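PDB 3LCY: titin from Homo sapiens, which is the giant elastic filament protein of striated muscle, a molecular ruler and spring of the sarcomere whose A-band portion contains this tandem pair of immunoglobulin domains. Local coordinates for residues 12-17 with 89-94; 24-29 with 62-67; 70-75 with 128-133. One frame throughout, in Å; residues are numbered along the deposited sequence.

Interaction 1: 12-17 with 89-94; sequences KEMKDV and VETSSK
Two hydroxyls of strand 89-94, those of Thr91 and Ser93, grip the backbone of the irregular segment 12-17. With Thr91 OG1 opposite its own backbone N (chi1 171°), the hydroxyl reaches Met14 N, which donates to it at 3.0 Å in a nearly straight bond. Two residues on, Ser93 OG gives its hydrogen to Lys15 O at 3.0 Å, arriving from above the carbonyl plane. In the other direction, Asp16 OD1 accepts Lys94 N at 2.9 Å, met from above the carboxylate plane. Conventional backbone pairing begins only with Val17 N to Lys94 O (3.0 Å). Packing falls to Met14, whose side chain crosses that of Thr91 at about a right angle. Met14 CB sits 3.4 Å from Thr91 OG1, and the bend at chi3 (92°) brings Met14 CE 3.6 Å from Ser93 OG. Beyond, the same side chain meets Leu27, Cys29 and Cys80 in the core. The touching parts of the two segments run 13° apart, close to parallel. This is the kink of an I-set immunoglobulin domain, where the first strand leaves one sheet (6-10 beside 24-34) and crosses to the other as A' (17-20), parallel to the G strand.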
ATOM      1  N   LYS A  12      -7.384 -20.458  17.268  1.00 35.29           N
ATOM      2  CA  LYS A  12      -6.873 -19.111  17.270  1.00 33.03           C
ATOM      3  C   LYS A  12      -7.127 -18.573  15.881  1.00 29.40           C
ATOM      4  O   LYS A  12      -6.689 -19.140  14.907  1.00 27.29           O
ATOM      5  CB  LYS A  12      -5.386 -19.115  17.592  1.00 36.45           C
ATOM      6  CG  LYS A  12      -4.727 -17.757  17.622  1.00 41.95           C
ATOM      7  CD  LYS A  12      -4.043 -17.433  16.302  1.00 46.56           C
ATOM      8  CE  LYS A  12      -3.575 -15.987  16.259  1.00 48.95           C
ATOM      9  NZ  LYS A  12      -2.998 -15.606  14.957  1.00 46.73           N
ATOM     10  N   GLU A  13      -7.871 -17.489  15.791  1.00 31.23           N
ATOM     11  CA  GLU A  13      -8.150 -16.866  14.512  1.00 32.20           C
ATOM     12  C   GLU A  13      -7.005 -15.973  14.081  1.00 26.36           C
ATOM     13  O   GLU A  13      -6.199 -15.567  14.888  1.00 28.54           O
ATOM     14  CB  GLU A  13      -9.442 -16.077  14.581  1.00 35.39           C
ATOM     15  CG  GLU A  13      -9.383 -14.888  15.472  1.00 41.15           C
ATOM     16  CD  GLU A  13     -10.636 -14.098  15.401  1.00 50.97           C
ATOM     17  OE1 GLU A  13     -11.708 -14.720  15.362  1.00 54.62           O
ATOM     18  OE2 GLU A  13     -10.560 -12.862  15.368  1.00 55.03           O
ATOM     19  N   MET A  14      -6.946 -15.658  12.804  1.00 24.72           N
ATOM     20  CA  MET A  14      -5.897 -14.797  12.301  1.00 23.49           C
ATOM     21  C   MET A  14      -5.999 -13.404  12.873  1.00 23.59           C
ATOM     22  O   MET A  14      -7.076 -12.897  13.110  1.00 23.69           O
ATOM     23  CB  MET A  14      -5.919 -14.734  10.785  1.00 25.51           C
ATOM     24  CG  MET A  14      -5.327 -15.930  10.129  1.00 24.18           C
ATOM     25  SD  MET A  14      -5.110 -15.665   8.401  1.00 45.25           S
ATOM     26  CE  MET A  14      -3.455 -15.046   8.374  1.00 69.20           C
ATOM     27  N   LYS A  15      -4.849 -12.801  13.097  1.00 21.41           N
ATOM     28  CA  LYS A  15      -4.778 -11.485  13.667  1.00 21.33           C
ATOM     29  C   LYS A  15      -4.030 -10.560  12.755  1.00 20.09           C
ATOM     30  O   LYS A  15      -3.210 -10.979  11.968  1.00 21.34           O
ATOM     31  CB  LYS A  15      -4.036 -11.530  14.995  1.00 23.90           C
ATOM     32  CG  LYS A  15      -4.691 -12.343  16.041  1.00 29.96           C
ATOM     33  CD  LYS A  15      -5.975 -11.724  16.499  1.00 36.55           C
ATOM     34  CE  LYS A  15      -6.720 -12.682  17.384  1.00 40.40           C
ATOM     35  NZ  LYS A  15      -7.833 -12.024  18.083  1.00 41.03           N
ATOM     36  N   ASP A  16      -4.337  -9.284  12.866  1.00 21.92           N
ATOM     37  CA  ASP A  16      -3.634  -8.275  12.086  1.00 22.91           C
ATOM     38  C   ASP A  16      -2.159  -8.262  12.463  1.00 24.84           C
ATOM     39  O   ASP A  16      -1.807  -8.342  13.639  1.00 27.15           O
ATOM     40  CB  ASP A  16      -4.261  -6.896  12.291  1.00 23.68           C
ATOM     41  CG  ASP A  16      -5.608  -6.762  11.608  1.00 25.96           C
ATOM     42  OD1 ASP A  16      -5.984  -7.684  10.853  1.00 26.37           O
ATOM     43  OD2 ASP A  16      -6.288  -5.738  11.822  1.00 26.53           O
ATOM     44  N   VAL A  17      -1.298  -8.174  11.455  1.00 25.00           N
ATOM     45  CA  VAL A  17       0.142  -8.220  11.673  1.00 20.88           C
ATOM     46  C   VAL A  17       0.843  -7.050  10.995  1.00 24.77           C
ATOM     47  O   VAL A  17       0.523  -6.699   9.861  1.00 27.71           O
ATOM     48  CB  VAL A  17       0.742  -9.538  11.148  1.00 18.63           C
ATOM     49  CG1 VAL A  17       2.260  -9.462  11.110  1.00 15.31           C
ATOM     50  CG2 VAL A  17       0.285 -10.703  12.005  1.00 10.88           C
ATOM     51  N   VAL A  89     -13.578 -24.055   7.097  1.00 46.02           N
ATOM     52  CA  VAL A  89     -13.679 -22.804   7.837  1.00 41.12           C
ATOM     53  C   VAL A  89     -12.802 -21.766   7.169  1.00 39.93           C
ATOM     54  O   VAL A  89     -11.879 -22.102   6.444  1.00 43.46           O
ATOM     55  CB  VAL A  89     -13.220 -22.939   9.293  1.00 35.92           C
ATOM     56  CG1 VAL A  89     -14.051 -23.963  10.025  1.00 39.88           C
ATOM     57  CG2 VAL A  89     -11.757 -23.286   9.351  1.00 32.10           C
ATOM     58  N   GLU A  90     -13.101 -20.502   7.416  1.00 36.95           N
ATOM     59  CA  GLU A  90     -12.338 -19.415   6.836  1.00 35.34           C
ATOM     60  C   GLU A  90     -11.930 -18.364   7.869  1.00 33.60           C
ATOM     61  O   GLU A  90     -12.685 -18.055   8.781  1.00 35.44           O
ATOM     62  CB  GLU A  90     -13.158 -18.776   5.719  1.00 38.54           C
ATOM     63  CG  GLU A  90     -12.743 -17.384   5.338  1.00 41.94           C
ATOM     64  CD  GLU A  90     -13.684 -16.767   4.335  1.00 44.40           C
ATOM     65  OE1 GLU A  90     -14.208 -17.503   3.484  1.00 45.13           O
ATOM     66  OE2 GLU A  90     -13.898 -15.542   4.398  1.00 47.05           O
ATOM     67  N   THR A  91     -10.731 -17.818   7.719  1.00 28.13           N
ATOM     68  CA  THR A  91     -10.242 -16.790   8.629  1.00 25.97           C
ATOM     69  C   THR A  91      -9.328 -15.808   7.904  1.00 25.41           C
ATOM     70  O   THR A  91      -8.462 -16.207   7.124  1.00 24.15           O
ATOM     71  CB  THR A  91      -9.497 -17.402   9.827  1.00 25.66           C
ATOM     72  OG1 THR A  91      -8.852 -16.360  10.569  1.00 28.19           O
ATOM     73  CG2 THR A  91      -8.455 -18.398   9.352  1.00 27.61           C
ATOM     74  N   SER A  92      -9.528 -14.521   8.165  1.00 23.11           N
ATOM     75  CA  SER A  92      -8.787 -13.480   7.465  1.00 21.02           C
ATOM     76  C   SER A  92      -8.253 -12.405   8.406  1.00 21.09           C
ATOM     77  O   SER A  92      -8.836 -12.136   9.455  1.00 12.50           O
ATOM     78  CB  SER A  92      -9.669 -12.835   6.395  1.00 21.75           C
ATOM     79  OG  SER A  92     -10.190 -13.809   5.509  1.00 24.53           O
ATOM     80  N   SER A  93      -7.140 -11.796   8.013  1.00 21.49           N
ATOM     81  CA  SER A  93      -6.557 -10.686   8.752  1.00 20.12           C
ATOM     82  C   SER A  93      -5.745  -9.831   7.787  1.00 21.22           C
ATOM     83  O   SER A  93      -5.545 -10.212   6.634  1.00 21.00           O
ATOM     84  CB  SER A  93      -5.680 -11.194   9.898  1.00 19.94           C
ATOM     85  OG  SER A  93      -4.500 -11.805   9.409  1.00 22.88           O
ATOM     86  N   LYS A  94      -5.284  -8.675   8.249  1.00 22.73           N
ATOM     87  CA  LYS A  94      -4.567  -7.755   7.375  1.00 23.38           C
ATOM     88  C   LYS A  94      -3.098  -7.595   7.739  1.00 23.83           C
ATOM     89  O   LYS A  94      -2.707  -7.754   8.896  1.00 19.57           O
ATOM     90  CB  LYS A  94      -5.248  -6.386   7.357  1.00 24.07           C
ATOM     91  CG  LYS A  94      -6.595  -6.375   6.662  1.00 21.69           C
ATOM     92  CD  LYS A  94      -7.233  -5.001   6.736  1.00 19.70           C
ATOM     93  CE  LYS A  94      -8.544  -4.965   5.972  1.00 16.73           C
ATOM     94  NZ  LYS A  94      -9.266  -3.679   6.173  1.00 23.14           N
TER

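Interaction 2: 24-29 with 62-67; sequences AAQLSC and THTLTV
Leu27 lays its CD1 over Val67, 4.0 Å from CG2, the two side chains meeting at a slant on the face of the sheet that also holds Ala25, Cys29, His63 and Leu65. In Leu27, chi1 (-59°) sets CG beside the backbone N, and chi2 (105°) then places CD1. Farther along this face, Cys29 SG approaches the edge of the His63 ring, 5.4 Å from its centroid. That ring is held at both nitrogens, ND1 by Ser58 OG and NE2 by Ile31 O, which fixes its rotation. The other face is polar. Ser28 OG and Thr64 OG1 form a hydrogen bond of 3.1 Å across a non-hydrogen-bonded pair, and the Thr62 methyl CG2 packs against the same Ser28 OG at 3.4 Å. Gln26 lies alongside Thr66, pointing the same way, with CG 3.8 Å from Thr66 OG1. Between the two faces, the antiparallel ladder pairs Ala25 with Val67, Leu27 with Leu65 and Cys29 with His63, each by two backbone bonds. Strands 24-34 and 62-68 are thus the B and E strands in the middle of one sheet of the immunoglobulin sandwich, between edge strands 6-10 and 54-58; their buried face packs on Tyr78 and Cys80 of strand 76-83, Trp41 of strand 38-43, and Ser93 and Leu95 of strand 88-103.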
ATOM      1  N   ALA A  24      10.152  -9.971   6.419  1.00 30.55           N
ATOM      2  CA  ALA A  24       9.202 -11.077   6.416  1.00 26.05           C
ATOM      3  C   ALA A  24       8.006 -10.801   7.321  1.00 28.31           C
ATOM      4  O   ALA A  24       8.141 -10.185   8.379  1.00 30.99           O
ATOM      5  CB  ALA A  24       9.891 -12.366   6.830  1.00 18.22           C
ATOM      6  N   ALA A  25       6.837 -11.266   6.894  1.00 25.55           N
ATOM      7  CA  ALA A  25       5.620 -11.137   7.683  1.00 24.37           C
ATOM      8  C   ALA A  25       4.997 -12.508   7.912  1.00 24.75           C
ATOM      9  O   ALA A  25       4.745 -13.251   6.964  1.00 27.11           O
ATOM     10  CB  ALA A  25       4.633 -10.214   6.990  1.00 18.08           C
ATOM     11  N   GLN A  26       4.765 -12.842   9.177  1.00 24.08           N
ATOM     12  CA  GLN A  26       4.151 -14.118   9.529  1.00 25.02           C
ATOM     13  C   GLN A  26       2.681 -13.958   9.899  1.00 27.12           C
ATOM     14  O   GLN A  26       2.347 -13.320  10.897  1.00 29.63           O
ATOM     15  CB  GLN A  26       4.909 -14.791  10.678  1.00 24.75           C
ATOM     16  CG  GLN A  26       6.173 -15.521  10.250  1.00 29.23           C
ATOM     17  CD  GLN A  26       6.885 -16.191  11.412  1.00 37.35           C
ATOM     18  OE1 GLN A  26       6.751 -17.397  11.626  1.00 37.70           O
ATOM     19  NE2 GLN A  26       7.648 -15.410  12.169  1.00 41.67           N
ATOM     20  N   LEU A  27       1.807 -14.538   9.084  1.00 24.60           N
ATOM     21  CA  LEU A  27       0.383 -14.561   9.391  1.00 23.81           C
ATOM     22  C   LEU A  27      -0.010 -15.971   9.809  1.00 26.60           C
ATOM     23  O   LEU A  27       0.063 -16.907   9.013  1.00 30.16           O
ATOM     24  CB  LEU A  27      -0.446 -14.108   8.189  1.00 26.36           C
ATOM     25  CG  LEU A  27      -0.157 -12.700   7.660  1.00 31.53           C
ATOM     26  CD1 LEU A  27       0.641 -12.765   6.364  1.00 31.44           C
ATOM     27  CD2 LEU A  27      -1.451 -11.925   7.455  1.00 31.79           C
ATOM     28  N   SER A  28      -0.421 -16.125  11.063  1.00 25.71           N
ATOM     29  CA  SER A  28      -0.677 -17.452  11.608  1.00 30.42           C
ATOM     30  C   SER A  28      -2.080 -17.615  12.183  1.00 31.87           C
ATOM     31  O   SER A  28      -2.742 -16.638  12.537  1.00 32.11           O
ATOM     32  CB  SER A  28       0.366 -17.792  12.675  1.00 30.26           C
ATOM     33  OG  SER A  28       0.190 -19.111  13.160  1.00 37.68           O
ATOM     34  N   CYS A  29      -2.521 -18.865  12.278  1.00 28.59           N
ATOM     35  CA  CYS A  29      -3.810 -19.193  12.870  1.00 28.71           C
ATOM     36  C   CYS A  29      -3.837 -20.666  13.261  1.00 30.94           C
ATOM     37  O   CYS A  29      -3.078 -21.474  12.724  1.00 27.98           O
ATOM     38  CB  CYS A  29      -4.947 -18.890  11.891  1.00 27.24           C
ATOM     39  SG  CYS A  29      -4.971 -19.953  10.431  1.00 26.75           S
ATOM     40  N   THR A  62      -1.341 -25.591  13.578  1.00 34.79           N
ATOM     41  CA  THR A  62      -0.972 -24.200  13.429  1.00 29.91           C
ATOM     42  C   THR A  62      -0.560 -23.941  12.009  1.00 27.08           C
ATOM     43  O   THR A  62       0.330 -24.588  11.493  1.00 28.75           O
ATOM     44  CB  THR A  62       0.185 -23.825  14.343  1.00 28.01           C
ATOM     45  OG1 THR A  62      -0.150 -24.157  15.683  1.00 30.01           O
ATOM     46  CG2 THR A  62       0.448 -22.347  14.258  1.00 22.42           C
ATOM     47  N   HIS A  63      -1.214 -22.982  11.380  1.00 21.71           N
ATOM     48  CA  HIS A  63      -0.916 -22.679   9.998  1.00 21.79           C
ATOM     49  C   HIS A  63      -0.413 -21.261   9.821  1.00 23.31           C
ATOM     50  O   HIS A  63      -1.089 -20.304  10.141  1.00 21.98           O
ATOM     51  CB  HIS A  63      -2.150 -22.959   9.164  1.00 20.21           C
ATOM     52  CG  HIS A  63      -2.930 -24.125   9.665  1.00 25.86           C
ATOM     53  ND1 HIS A  63      -2.421 -25.402   9.676  1.00 27.72           N
ATOM     54  CD2 HIS A  63      -4.161 -24.209  10.216  1.00 29.12           C
ATOM     55  CE1 HIS A  63      -3.309 -26.223  10.196  1.00 27.60           C
ATOM     56  NE2 HIS A  63      -4.375 -25.526  10.527  1.00 27.62           N
ATOM     57  N   THR A  64       0.787 -21.158   9.279  1.00 25.43           N
ATOM     58  CA  THR A  64       1.443 -19.890   9.101  1.00 28.20           C
ATOM     59  C   THR A  64       1.827 -19.617   7.669  1.00 32.96           C
ATOM     60  O   THR A  64       2.378 -20.456   6.997  1.00 36.67           O
ATOM     61  CB  THR A  64       2.720 -19.792   9.967  1.00 29.44           C
ATOM     62  OG1 THR A  64       2.414 -20.125  11.316  1.00 28.12           O
ATOM     63  CG2 THR A  64       3.274 -18.397   9.941  1.00 27.55           C
ATOM     64  N   LEU A  65       1.523 -18.413   7.219  1.00 32.16           N
ATOM     65  CA  LEU A  65       1.939 -17.925   5.912  1.00 27.49           C
ATOM     66  C   LEU A  65       3.009 -16.860   6.098  1.00 29.05           C
ATOM     67  O   LEU A  65       2.843 -15.934   6.892  1.00 30.96           O
ATOM     68  CB  LEU A  65       0.751 -17.340   5.145  1.00 25.88           C
ATOM     69  CG  LEU A  65       1.099 -16.591   3.854  1.00 26.16           C
ATOM     70  CD1 LEU A  65       1.710 -17.535   2.832  1.00 27.65           C
ATOM     71  CD2 LEU A  65      -0.122 -15.892   3.274  1.00 26.57           C
ATOM     72  N   THR A  66       4.112 -16.994   5.380  1.00 28.16           N
ATOM     73  CA  THR A  66       5.180 -16.025   5.494  1.00 28.04           C
ATOM     74  C   THR A  66       5.281 -15.254   4.203  1.00 29.34           C
ATOM     75  O   THR A  66       5.474 -15.831   3.144  1.00 35.97           O
ATOM     76  CB  THR A  66       6.531 -16.697   5.758  1.00 28.03           C
ATOM     77  OG1 THR A  66       6.466 -17.442   6.975  1.00 24.18           O
ATOM     78  CG2 THR A  66       7.629 -15.655   5.872  1.00 25.73           C
ATOM     79  N   VAL A  67       5.163 -13.940   4.299  1.00 23.89           N
ATOM     80  CA  VAL A  67       5.252 -13.103   3.123  1.00 24.41           C
ATOM     81  C   VAL A  67       6.529 -12.297   3.180  1.00 25.19           C
ATOM     82  O   VAL A  67       6.781 -11.600   4.152  1.00 26.67           O
ATOM     83  CB  VAL A  67       4.073 -12.121   3.038  1.00 24.53           C
ATOM     84  CG1 VAL A  67       4.206 -11.229   1.815  1.00 20.94           C
ATOM     85  CG2 VAL A  67       2.756 -12.866   3.024  1.00 22.65           C
TER

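Interaction 3: 70-75 with 128-133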
ATOM      1  N   GLU A  70       7.983  -6.955  -0.457  1.00 30.42           N
ATOM      2  CA  GLU A  70       8.839  -6.236  -1.329  1.00 30.63           C
ATOM      3  C   GLU A  70       8.252  -4.919  -1.728  1.00 29.54           C
ATOM      4  O   GLU A  70       8.945  -4.003  -1.980  1.00 29.81           O
ATOM      5  CB  GLU A  70       9.125  -7.059  -2.558  1.00 37.71           C
ATOM      6  CG  GLU A  70       7.960  -7.832  -3.054  1.00 45.45           C
ATOM      7  CD  GLU A  70       8.139  -8.392  -4.430  1.00 50.63           C
ATOM      8  OE1 GLU A  70       9.182  -8.199  -5.010  1.00 56.91           O
ATOM      9  OE2 GLU A  70       7.239  -9.029  -4.950  1.00 47.59           O
ATOM     10  N   GLU A  71       6.943  -4.852  -1.780  1.00 30.04           N
ATOM     11  CA  GLU A  71       6.235  -3.694  -2.273  1.00 29.37           C
ATOM     12  C   GLU A  71       5.023  -3.375  -1.466  1.00 28.48           C
ATOM     13  O   GLU A  71       4.534  -4.165  -0.764  1.00 27.00           O
ATOM     14  CB  GLU A  71       5.865  -3.872  -3.740  1.00 30.20           C
ATOM     15  CG  GLU A  71       4.854  -4.931  -3.980  1.00 35.39           C
ATOM     16  CD  GLU A  71       4.429  -5.079  -5.392  1.00 41.79           C
ATOM     17  OE1 GLU A  71       4.906  -4.364  -6.237  1.00 47.37           O
ATOM     18  OE2 GLU A  71       3.615  -5.935  -5.673  1.00 41.12           O
ATOM     19  N   GLN A  72       4.552  -2.162  -1.588  1.00 32.59           N
ATOM     20  CA  GLN A  72       3.422  -1.673  -0.848  1.00 30.21           C
ATOM     21  C   GLN A  72       2.175  -2.458  -1.063  1.00 27.25           C
ATOM     22  O   GLN A  72       1.369  -2.540  -0.227  1.00 27.61           O
ATOM     23  CB  GLN A  72       3.187  -0.206  -1.142  1.00 27.59           C
ATOM     24  CG  GLN A  72       3.866   0.658  -0.189  1.00 30.04           C
ATOM     25  CD  GLN A  72       3.821   2.094  -0.531  1.00 34.03           C
ATOM     26  OE1 GLN A  72       4.034   2.924   0.297  1.00 36.49           O
ATOM     27  NE2 GLN A  72       3.550   2.391  -1.737  1.00 33.57           N
ATOM     28  N   GLU A  73       2.059  -3.044  -2.214  1.00 26.76           N
ATOM     29  CA  GLU A  73       0.902  -3.802  -2.592  1.00 32.00           C
ATOM     30  C   GLU A  73       0.692  -5.108  -1.823  1.00 36.32           C
ATOM     31  O   GLU A  73      -0.314  -5.724  -1.936  1.00 35.18           O
ATOM     32  CB  GLU A  73       0.952  -4.031  -4.078  1.00 36.11           C
ATOM     33  CG  GLU A  73       0.565  -2.855  -4.862  1.00 41.29           C
ATOM     34  CD  GLU A  73       1.702  -2.100  -5.451  1.00 48.23           C
ATOM     35  OE1 GLU A  73       1.601  -1.629  -6.578  1.00 48.93           O
ATOM     36  OE2 GLU A  73       2.686  -1.930  -4.780  1.00 51.80           O
ATOM     37  N   ASP A  74       1.707  -5.534  -1.095  1.00 36.36           N
ATOM     38  CA  ASP A  74       1.706  -6.722  -0.276  1.00 30.39           C
ATOM     39  C   ASP A  74       0.891  -6.524   0.953  1.00 25.55           C
ATOM     40  O   ASP A  74       0.598  -7.448   1.611  1.00 23.23           O
ATOM     41  CB  ASP A  74       3.113  -7.136   0.141  1.00 26.32           C
ATOM     42  CG  ASP A  74       3.914  -7.592  -0.958  1.00 24.62           C
ATOM     43  OD1 ASP A  74       5.088  -7.466  -0.906  1.00 27.17           O
ATOM     44  OD2 ASP A  74       3.384  -8.071  -1.891  1.00 26.93           O
ATOM     45  N   GLU A  75       0.559  -5.297   1.261  1.00 22.60           N
ATOM     46  CA  GLU A  75      -0.231  -5.002   2.395  1.00 25.59           C
ATOM     47  C   GLU A  75      -1.655  -5.457   2.167  1.00 24.65           C
ATOM     48  O   GLU A  75      -2.020  -5.763   1.088  1.00 23.70           O
ATOM     49  CB  GLU A  75      -0.182  -3.521   2.684  1.00 28.52           C
ATOM     50  CG  GLU A  75      -1.192  -2.705   1.924  1.00 31.89           C
ATOM     51  CD  GLU A  75      -0.786  -1.316   1.695  1.00 35.90           C
ATOM     52  OE1 GLU A  75      -1.153  -0.755   0.697  1.00 37.02           O
ATOM     53  OE2 GLU A  75      -0.102  -0.785   2.508  1.00 38.62           O
ATOM     54  N   ILE A 128       6.649   6.120  -1.499  1.00 26.66           N
ATOM     55  CA  ILE A 128       6.593   4.954  -0.662  1.00 24.09           C
ATOM     56  C   ILE A 128       6.528   5.445   0.775  1.00 22.04           C
ATOM     57  O   ILE A 128       7.387   6.164   1.219  1.00 24.13           O
ATOM     58  CB  ILE A 128       7.818   4.050  -0.851  1.00 23.68           C
ATOM     59  CG1 ILE A 128       7.737   3.321  -2.182  1.00 23.44           C
ATOM     60  CG2 ILE A 128       7.907   3.047   0.251  1.00 21.23           C
ATOM     61  CD1 ILE A 128       8.954   2.548  -2.514  1.00 20.57           C
ATOM     62  N   GLY A 129       5.496   5.054   1.497  1.00 19.77           N
ATOM     63  CA  GLY A 129       5.390   5.378   2.894  1.00 19.82           C
ATOM     64  C   GLY A 129       4.282   4.680   3.639  1.00 22.58           C
ATOM     65  O   GLY A 129       3.171   4.806   3.292  1.00 23.09           O
ATOM     66  N   ARG A 130       4.599   3.941   4.692  1.00 23.95           N
ATOM     67  CA  ARG A 130       3.562   3.279   5.480  1.00 22.00           C
ATOM     68  C   ARG A 130       3.803   3.569   6.954  1.00 23.41           C
ATOM     69  O   ARG A 130       4.919   3.438   7.417  1.00 27.17           O
ATOM     70  CB  ARG A 130       3.525   1.778   5.208  1.00 22.41           C
ATOM     71  CG  ARG A 130       2.901   1.412   3.878  1.00 23.84           C
ATOM     72  CD  ARG A 130       1.567   2.109   3.671  1.00 22.57           C
ATOM     73  NE  ARG A 130       0.899   1.665   2.453  1.00 22.06           N
ATOM     74  CZ  ARG A 130       0.782   2.390   1.350  1.00 19.02           C
ATOM     75  NH1 ARG A 130       1.282   3.607   1.300  1.00 18.14           N
ATOM     76  NH2 ARG A 130       0.161   1.891   0.296  1.00 19.72           N
ATOM     77  N   PRO A 131       2.787   3.979   7.703  1.00 26.13           N
ATOM     78  CA  PRO A 131       1.408   4.170   7.248  1.00 28.57           C
ATOM     79  C   PRO A 131       1.289   5.357   6.313  1.00 28.16           C
ATOM     80  O   PRO A 131       2.200   6.171   6.253  1.00 30.34           O
ATOM     81  CB  PRO A 131       0.666   4.479   8.546  1.00 31.47           C
ATOM     82  CG  PRO A 131       1.707   4.999   9.454  1.00 29.53           C
ATOM     83  CD  PRO A 131       2.913   4.196   9.149  1.00 26.71           C
ATOM     84  N   VAL A 132       0.184   5.461   5.589  1.00 23.54           N
ATOM     85  CA  VAL A 132       0.046   6.555   4.652  1.00 20.59           C
ATOM     86  C   VAL A 132       0.339   7.852   5.379  1.00 22.95           C
ATOM     87  O   VAL A 132      -0.218   8.154   6.425  1.00 24.68           O
ATOM     88  CB  VAL A 132      -1.373   6.577   4.079  1.00 20.34           C
ATOM     89  CG1 VAL A 132      -1.532   7.681   3.065  1.00 18.30           C
ATOM     90  CG2 VAL A 132      -1.694   5.241   3.471  1.00 19.14           C
ATOM     91  N   PRO A 133       1.246   8.609   4.783  1.00 23.04           N
ATOM     92  CA  PRO A 133       1.725   9.884   5.310  1.00 20.68           C
ATOM     93  C   PRO A 133       0.881  11.104   5.027  1.00 20.28           C
ATOM     94  O   PRO A 133       0.109  11.128   4.083  1.00 19.53           O
ATOM     95  CB  PRO A 133       3.058  10.049   4.594  1.00 18.48           C
ATOM     96  CG  PRO A 133       2.837   9.412   3.287  1.00 18.95           C
ATOM     97  CD  PRO A 133       1.881   8.278   3.499  1.00 19.78           C
TER
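Arg130 and Glu75 meet in a two-pronged, side-on salt bridge. Arg130 NE donates to Glu75 OE2 at 2.6 Å and Arg130 NH2 to Glu75 OE1 at 3.0 Å. Both oxygens use their syn lone pairs, and the carboxylate lies only 9° from the guanidinium plane. A bend at chi2 (-49°) folds the arginine so that its edge presents NE and NH2 to the acid. Gln72 comes over one face of the guanidinium, its amide plane stacked at 22°. Gln72 OE1 lies 3.0 Å from Arg130 NH1, but the angle is too poor for a hydrogen bond; the oxygen is instead spent on Gly129 N, at 2.8 Å. Arg130 NH1 turns to its own neighbour, Gly129 O, at 3.0 Å, and NH2 also reaches Glu156 O, so that all three guanidinium nitrogens are engaged and the orientation of the group is fixed. In the next shell, the 3-10 turn 72-74, which begins at Gln72 and leads directly into Glu75, is closed by Glu75 N to Gln72 O (3.2 Å). Asp74 OD1 ties back to Glu70 N at 3.0 Å, while Asp74 OD2 and Glu70 OE2 both bridge to Lys53. Asp74 O accepts Tyr78 OH, the tyrosine corner of immunoglobulin domains. The contact joins the E-F turn of the first domain to the end of the B strand of the second. Leu97, on the long strand 88-103 that runs out of the first domain, packs against both Glu75 and Arg130, and that same strand pairs with 121-130 through Ala99 and Gln102.

Overall arrangement
From the N terminus, 12-17 carries the chain between the two sheets of the first immunoglobulin domain, and interaction 1 closes a long loop when strand 88-103 arrives 72 residues later. Nested inside that loop, interaction 2 pairs 24-29 with 62-67, and the two touch directly, Lys12 NZ probably bonding to Ser28 O. Just after 62-67, interaction 3 opens in series with interaction 2. It crosses interaction 1, since 89-94 falls between its segments, and ends in the second domain. Interactions 1 and 2 therefore knit one sandwich together, whereas interaction 3, its centre about 20 Å from that of interaction 1, ties it to the next domain.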